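Side-chain contacts in reticulocyte-binding protein 2a (Plasmodium vivax, PDB 4Z8N), which probably mediates attachment of the malaria parasite to red blood cells during invasion, this chain being its helical erythrocyte-binding domain: residues A[165-168]-A[169-173]; A[213-216]-A[217-221]. All coordinates share one frame; numbering follows the deposited sequence.

Contact 1. Residues A[165-168]-A[169-173]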
ATOM      1  N   VAL A 165      14.846  -6.834   6.659  1.00 52.13           N
ATOM      2  CA  VAL A 165      14.942  -6.446   5.254  1.00 58.70           C
ATOM      3  C   VAL A 165      15.698  -5.127   5.076  1.00 56.25           C
ATOM      4  O   VAL A 165      15.608  -4.219   5.905  1.00 55.45           O
ATOM      5  CB  VAL A 165      13.538  -6.338   4.601  1.00 68.29           C
ATOM      6  CG1 VAL A 165      12.785  -5.128   5.122  1.00 66.41           C
ATOM      7  CG2 VAL A 165      13.651  -6.283   3.082  1.00 71.06           C
ATOM      8  N   ASN A 166      16.473  -5.043   4.000  1.00 59.32           N
ATOM      9  CA  ASN A 166      17.146  -3.805   3.636  1.00 61.63           C
ATOM     10  C   ASN A 166      16.273  -3.020   2.666  1.00 63.98           C
ATOM     11  O   ASN A 166      16.156  -3.378   1.495  1.00 66.57           O
ATOM     12  CB  ASN A 166      18.515  -4.094   3.018  1.00 64.96           C
ATOM     13  CG  ASN A 166      19.382  -2.850   2.905  1.00 67.47           C
ATOM     14  OD1 ASN A 166      18.890  -1.724   2.975  1.00 67.34           O
ATOM     15  ND2 ASN A 166      20.682  -3.052   2.726  1.00 69.05           N
ATOM     16  N   HIS A 167      15.663  -1.948   3.160  1.00 64.70           N
ATOM     17  CA  HIS A 167      14.716  -1.174   2.364  1.00 69.46           C
ATOM     18  C   HIS A 167      15.396  -0.454   1.205  1.00 66.78           C
ATOM     19  O   HIS A 167      14.749  -0.102   0.221  1.00 66.26           O
ATOM     20  CB  HIS A 167      13.973  -0.165   3.247  1.00 76.04           C
ATOM     21  CG  HIS A 167      14.859   0.881   3.856  1.00 82.68           C
ATOM     22  ND1 HIS A 167      15.409   1.913   3.123  1.00 86.93           N
ATOM     23  CD2 HIS A 167      15.284   1.058   5.128  1.00 84.36           C
ATOM     24  CE1 HIS A 167      16.136   2.676   3.918  1.00 88.27           C
ATOM     25  NE2 HIS A 167      16.078   2.179   5.141  1.00 86.14           N
ATOM     26  N   ASN A 168      16.705  -0.245   1.326  1.00 62.77           N
ATOM     27  CA  ASN A 168      17.465   0.505   0.330  1.00 65.81           C
ATOM     28  C   ASN A 168      17.420  -0.108  -1.065  1.00 63.32           C
ATOM     29  O   ASN A 168      17.590   0.596  -2.057  1.00 64.70           O
ATOM     30  CB  ASN A 168      18.921   0.645   0.776  1.00 67.43           C
ATOM     31  CG  ASN A 168      19.074   1.544   1.984  1.00 71.10           C
ATOM     32  OD1 ASN A 168      19.616   1.137   3.013  1.00 73.24           O
ATOM     33  ND2 ASN A 168      18.593   2.776   1.868  1.00 73.58           N
ATOM     34  N   ASN A 169      17.189  -1.413  -1.141  1.00 67.01           N
ATOM     35  CA  ASN A 169      17.134  -2.088  -2.433  1.00 72.94           C
ATOM     36  C   ASN A 169      15.826  -1.831  -3.179  1.00 73.50           C
ATOM     37  O   ASN A 169      15.814  -1.779  -4.408  1.00 76.00           O
ATOM     38  CB  ASN A 169      17.357  -3.588  -2.256  1.00 75.90           C
ATOM     39  CG  ASN A 169      18.823  -3.963  -2.325  1.00 78.43           C
ATOM     40  OD1 ASN A 169      19.571  -3.772  -1.364  1.00 77.68           O
ATOM     41  ND2 ASN A 169      19.245  -4.491  -3.468  1.00 81.56           N
ATOM     42  N   TYR A 170      14.730  -1.673  -2.439  1.00 72.09           N
ATOM     43  CA  TYR A 170      13.474  -1.229  -3.034  1.00 75.54           C
ATOM     44  C   TYR A 170      13.654   0.167  -3.610  1.00 68.24           C
ATOM     45  O   TYR A 170      13.382   0.413  -4.784  1.00 65.43           O
ATOM     46  CB  TYR A 170      12.335  -1.205  -2.010  1.00 82.78           C
ATOM     47  CG  TYR A 170      11.937  -2.545  -1.439  1.00 93.53           C
ATOM     48  CD1 TYR A 170      11.845  -3.673  -2.244  1.00 99.64           C
ATOM     49  CD2 TYR A 170      11.638  -2.677  -0.088  1.00 95.09           C
ATOM     50  CE1 TYR A 170      11.474  -4.900  -1.713  1.00101.49           C
ATOM     51  CE2 TYR A 170      11.268  -3.894   0.448  1.00 96.60           C
ATOM     52  CZ  TYR A 170      11.187  -5.001  -0.367  1.00 99.48           C
ATOM     53  OH  TYR A 170      10.817  -6.214   0.169  1.00100.06           O
ATOM     54  N   VAL A 171      14.118   1.074  -2.752  1.00 46.70           N
ATOM     55  CA  VAL A 171      14.261   2.484  -3.087  1.00 44.40           C
ATOM     56  C   VAL A 171      15.133   2.702  -4.312  1.00 45.01           C
ATOM     57  O   VAL A 171      14.754   3.429  -5.230  1.00 41.07           O
ATOM     58  CB  VAL A 171      14.863   3.276  -1.914  1.00 45.68           C
ATOM     59  CG1 VAL A 171      14.890   4.763  -2.237  1.00 46.23           C
ATOM     60  CG2 VAL A 171      14.078   3.015  -0.643  1.00 48.23           C
ATOM     61  N   ASN A 172      16.304   2.073  -4.317  1.00 47.95           N
ATOM     62  CA  ASN A 172      17.241   2.218  -5.422  1.00 48.48           C
ATOM     63  C   ASN A 172      16.677   1.650  -6.713  1.00 43.35           C
ATOM     64  O   ASN A 172      16.878   2.218  -7.783  1.00 38.80           O
ATOM     65  CB  ASN A 172      18.576   1.546  -5.092  1.00 52.56           C
ATOM     66  CG  ASN A 172      19.320   2.252  -3.978  1.00 58.46           C
ATOM     67  OD1 ASN A 172      19.136   3.449  -3.755  1.00 60.41           O
ATOM     68  ND2 ASN A 172      20.167   1.514  -3.272  1.00 60.53           N
ATOM     69  N   TYR A 173      15.962   0.535  -6.614  1.00 42.07           N
ATOM     70  CA  TYR A 173      15.339  -0.044  -7.797  1.00 39.85           C
ATOM     71  C   TYR A 173      14.280   0.894  -8.370  1.00 37.59           C
ATOM     72  O   TYR A 173      14.305   1.208  -9.559  1.00 33.95           O
ATOM     73  CB  TYR A 173      14.719  -1.407  -7.485  1.00 40.74           C
ATOM     74  CG  TYR A 173      14.040  -2.040  -8.681  1.00 44.34           C
ATOM     75  CD1 TYR A 173      14.744  -2.268  -9.859  1.00 47.20           C
ATOM     76  CD2 TYR A 173      12.701  -2.403  -8.636  1.00 43.78           C
ATOM     77  CE1 TYR A 173      14.129  -2.841 -10.959  1.00 49.02           C
ATOM     78  CE2 TYR A 173      12.078  -2.978  -9.728  1.00 45.86           C
ATOM     79  CZ  TYR A 173      12.797  -3.195 -10.887  1.00 50.13           C
ATOM     80  OH  TYR A 173      12.182  -3.767 -11.977  1.00 51.47           O
TER

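Contact 2. Residues A[213-216]-A[217-221]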
ATOM      1  N   ASP A 213       3.114   5.242 -12.588  1.00 42.74           N
ATOM      2  CA  ASP A 213       2.064   5.291 -11.566  1.00 45.59           C
ATOM      3  C   ASP A 213       2.297   4.264 -10.466  1.00 41.34           C
ATOM      4  O   ASP A 213       2.086   4.544  -9.286  1.00 44.42           O
ATOM      5  CB  ASP A 213       0.688   5.061 -12.191  1.00 49.06           C
ATOM      6  CG  ASP A 213       0.211   6.245 -13.000  1.00 53.24           C
ATOM      7  OD1 ASP A 213       0.629   7.383 -12.695  1.00 57.70           O
ATOM      8  OD2 ASP A 213      -0.581   6.037 -13.941  1.00 56.09           O
ATOM      9  N   ILE A 214       2.712   3.068 -10.866  1.00 39.42           N
ATOM     10  CA  ILE A 214       3.062   2.016  -9.921  1.00 42.23           C
ATOM     11  C   ILE A 214       4.229   2.462  -9.041  1.00 40.76           C
ATOM     12  O   ILE A 214       4.229   2.232  -7.831  1.00 36.90           O
ATOM     13  CB  ILE A 214       3.427   0.706 -10.652  1.00 41.12           C
ATOM     14  CG1 ILE A 214       2.190   0.105 -11.321  1.00 47.26           C
ATOM     15  CG2 ILE A 214       4.027  -0.299  -9.691  1.00 35.45           C
ATOM     16  CD1 ILE A 214       2.484  -1.131 -12.147  1.00 47.89           C
ATOM     17  N   ILE A 215       5.218   3.109  -9.649  1.00 38.28           N
ATOM     18  CA  ILE A 215       6.370   3.617  -8.904  1.00 37.04           C
ATOM     19  C   ILE A 215       5.940   4.680  -7.894  1.00 36.38           C
ATOM     20  O   ILE A 215       6.419   4.693  -6.757  1.00 33.91           O
ATOM     21  CB  ILE A 215       7.447   4.185  -9.854  1.00 36.19           C
ATOM     22  CG1 ILE A 215       8.108   3.042 -10.625  1.00 38.53           C
ATOM     23  CG2 ILE A 215       8.506   4.968  -9.083  1.00 33.25           C
ATOM     24  CD1 ILE A 215       9.205   3.481 -11.557  1.00 38.48           C
ATOM     25  N   THR A 216       5.022   5.553  -8.302  1.00 33.51           N
ATOM     26  CA  THR A 216       4.478   6.569  -7.403  1.00 35.24           C
ATOM     27  C   THR A 216       3.837   5.934  -6.165  1.00 34.86           C
ATOM     28  O   THR A 216       4.083   6.368  -5.041  1.00 36.98           O
ATOM     29  CB  THR A 216       3.445   7.456  -8.121  1.00 36.01           C
ATOM     30  OG1 THR A 216       4.095   8.187  -9.169  1.00 43.68           O
ATOM     31  CG2 THR A 216       2.818   8.444  -7.151  1.00 39.99           C
ATOM     32  N   ILE A 217       3.025   4.902  -6.378  1.00 32.83           N
ATOM     33  CA  ILE A 217       2.444   4.143  -5.272  1.00 36.60           C
ATOM     34  C   ILE A 217       3.535   3.471  -4.436  1.00 31.41           C
ATOM     35  O   ILE A 217       3.495   3.492  -3.205  1.00 29.38           O
ATOM     36  CB  ILE A 217       1.463   3.067  -5.782  1.00 43.23           C
ATOM     37  CG1 ILE A 217       0.299   3.716  -6.528  1.00 51.72           C
ATOM     38  CG2 ILE A 217       0.937   2.230  -4.628  1.00 47.08           C
ATOM     39  CD1 ILE A 217      -0.624   2.718  -7.201  1.00 52.40           C
ATOM     40  N   GLY A 218       4.511   2.879  -5.117  1.00 30.71           N
ATOM     41  CA  GLY A 218       5.623   2.223  -4.453  1.00 35.74           C
ATOM     42  C   GLY A 218       6.448   3.171  -3.603  1.00 35.12           C
ATOM     43  O   GLY A 218       6.932   2.798  -2.535  1.00 38.42           O
ATOM     44  N   GLU A 219       6.610   4.401  -4.079  1.00 32.74           N
ATOM     45  CA  GLU A 219       7.331   5.425  -3.328  1.00 37.19           C
ATOM     46  C   GLU A 219       6.550   5.847  -2.087  1.00 33.75           C
ATOM     47  O   GLU A 219       7.135   6.157  -1.050  1.00 32.72           O
ATOM     48  CB  GLU A 219       7.612   6.646  -4.204  1.00 42.33           C
ATOM     49  CG  GLU A 219       8.649   6.425  -5.288  1.00 44.85           C
ATOM     50  CD  GLU A 219       8.749   7.604  -6.237  1.00 46.79           C
ATOM     51  OE1 GLU A 219       7.808   8.426  -6.267  1.00 49.85           O
ATOM     52  OE2 GLU A 219       9.763   7.710  -6.953  1.00 50.69           O
ATOM     53  N   ALA A 220       5.225   5.857  -2.202  1.00 34.89           N
ATOM     54  CA  ALA A 220       4.362   6.180  -1.070  1.00 36.76           C
ATOM     55  C   ALA A 220       4.500   5.133   0.038  1.00 35.25           C
ATOM     56  O   ALA A 220       4.616   5.473   1.218  1.00 34.37           O
ATOM     57  CB  ALA A 220       2.913   6.294  -1.523  1.00 31.22           C
ATOM     58  N   HIS A 221       4.490   3.860  -0.346  1.00 31.87           N
ATOM     59  CA  HIS A 221       4.694   2.776   0.609  1.00 31.78           C
ATOM     60  C   HIS A 221       6.112   2.790   1.169  1.00 33.22           C
ATOM     61  O   HIS A 221       6.322   2.511   2.349  1.00 32.34           O
ATOM     62  CB  HIS A 221       4.402   1.420  -0.036  1.00 30.32           C
ATOM     63  CG  HIS A 221       2.942   1.117  -0.170  1.00 32.79           C
ATOM     64  ND1 HIS A 221       2.089   1.083   0.913  1.00 33.30           N
ATOM     65  CD2 HIS A 221       2.188   0.818  -1.253  1.00 27.26           C
ATOM     66  CE1 HIS A 221       0.871   0.787   0.499  1.00 34.45           C
ATOM     67  NE2 HIS A 221       0.902   0.623  -0.812  1.00 28.46           N
TER
HETATM   68  O   HOH W   1       6.927   9.478  -8.366  1.00 44.10           O

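Contact 1. Residues A[165-168]-A[169-173]
Val165 and Tyr170 meet across a local contact at the N-terminal end of helix 168-194, where the loop after helix 149-162 turns into this helix of the mainly helical erythrocyte-binding domain. The turn is an N-terminal cap closed by a side chain: Asn166 OD1 accepts from Asn168 N at 3.1 Å. The N-H comes in from above the plane of the amide carbonyl, 38° out of it, so the bond misses the lone pairs yet still engages a first-turn N-H. Asn166 O adds a weak bond from Asn169 N. The regular pattern then takes over: His167 O receives Val171 N at 3.3 Å, nearly straight, while Tyr170 N makes only a weak, bent bond to the same oxygen. Asn172 N follows on Asn168 O at 3.0 Å.

Two side-chain touches flank the turn. Tyr170 has CG beside its own backbone N (chi1 -65°), which sends the ring back along the chain toward Val165. The two side chains cross at about a right angle, with Val165 CG2 lying 4.3 Å from CE2 and 4.1 Å from OH of Tyr170. Both residues also rest on Leu267 of helix 246-297. On helix 199-237, the His167 side chain touches Ile226 and Lys229, and that of Val171 touches Thr222. His167 and Val171 run side by side, pointing the same way, and His167 ND1 is buried by the contact without a polar partner in the model. At the edge of this imidazole, near its plane, sits Val171 CG2, 4.1 Å from His167 ND1.

Contact 2. Residues A[213-216]-A[217-221]
Ile215 and Glu219 lie one helical turn apart on helix 199-237, and their side chains cross obliquely. CG2 of Ile215, placed anti to the backbone N, comes alongside the carboxylate end of Glu219, 3.7 Å from Glu219 OE2. The glutamate swings back over the preceding turn because its CG sits beside the backbone N (chi1 -71°) and the chain runs extended from there; its CG packs 3.2 Å from Ile215 O. That oxygen also accepts Glu219 N at 2.7 Å.

The two carboxylate oxygens are engaged differently. Water 1 donates to Glu219 OE1 at 2.5 Å and lies 3.2 Å from Thr216 OG1, bridging the two side chains; Thr216 OG1 also hydrogen-bonds Leu212 O. Glu219 OE2 has a long, weak ion pair with Lys178 of helix 168-194, whose Leu181 touches Ile215. Ile217 likewise leans back, its CG1 3.4 Å from Asp213 O, while Ile214 packs on Thr273 and Leu277 of helix 246-297. Apolar residues turned to neighbouring helices, with a polar, water-bridged flank, are characteristic of an amphipathic helix in a helical bundle.

How the contacts relate
Contact 1 begins helix 168-194 and contact 2 lies within helix 199-237, the next helix in the chain. Their centres are 13 Å apart and their nearest atoms about 6 Å apart, so they do not touch directly. The start of helix 168-194 and the loop residue leading into it nevertheless bear on helix 199-237: His167 reaches Ile226 and Lys229, and Val171 reaches Thr222, the residue after 217-221. Ile215 of contact 2 meets Lys178 and Leu181, further along helix 168-194. Helix 246-297 is touched by both contacts. Contact 1 is at the surface, while contact 2 is partly buried nearer the chain centre. Both lie away from the disulfides and from Glu120, a calcium ligand of this protein though no calcium is bound here.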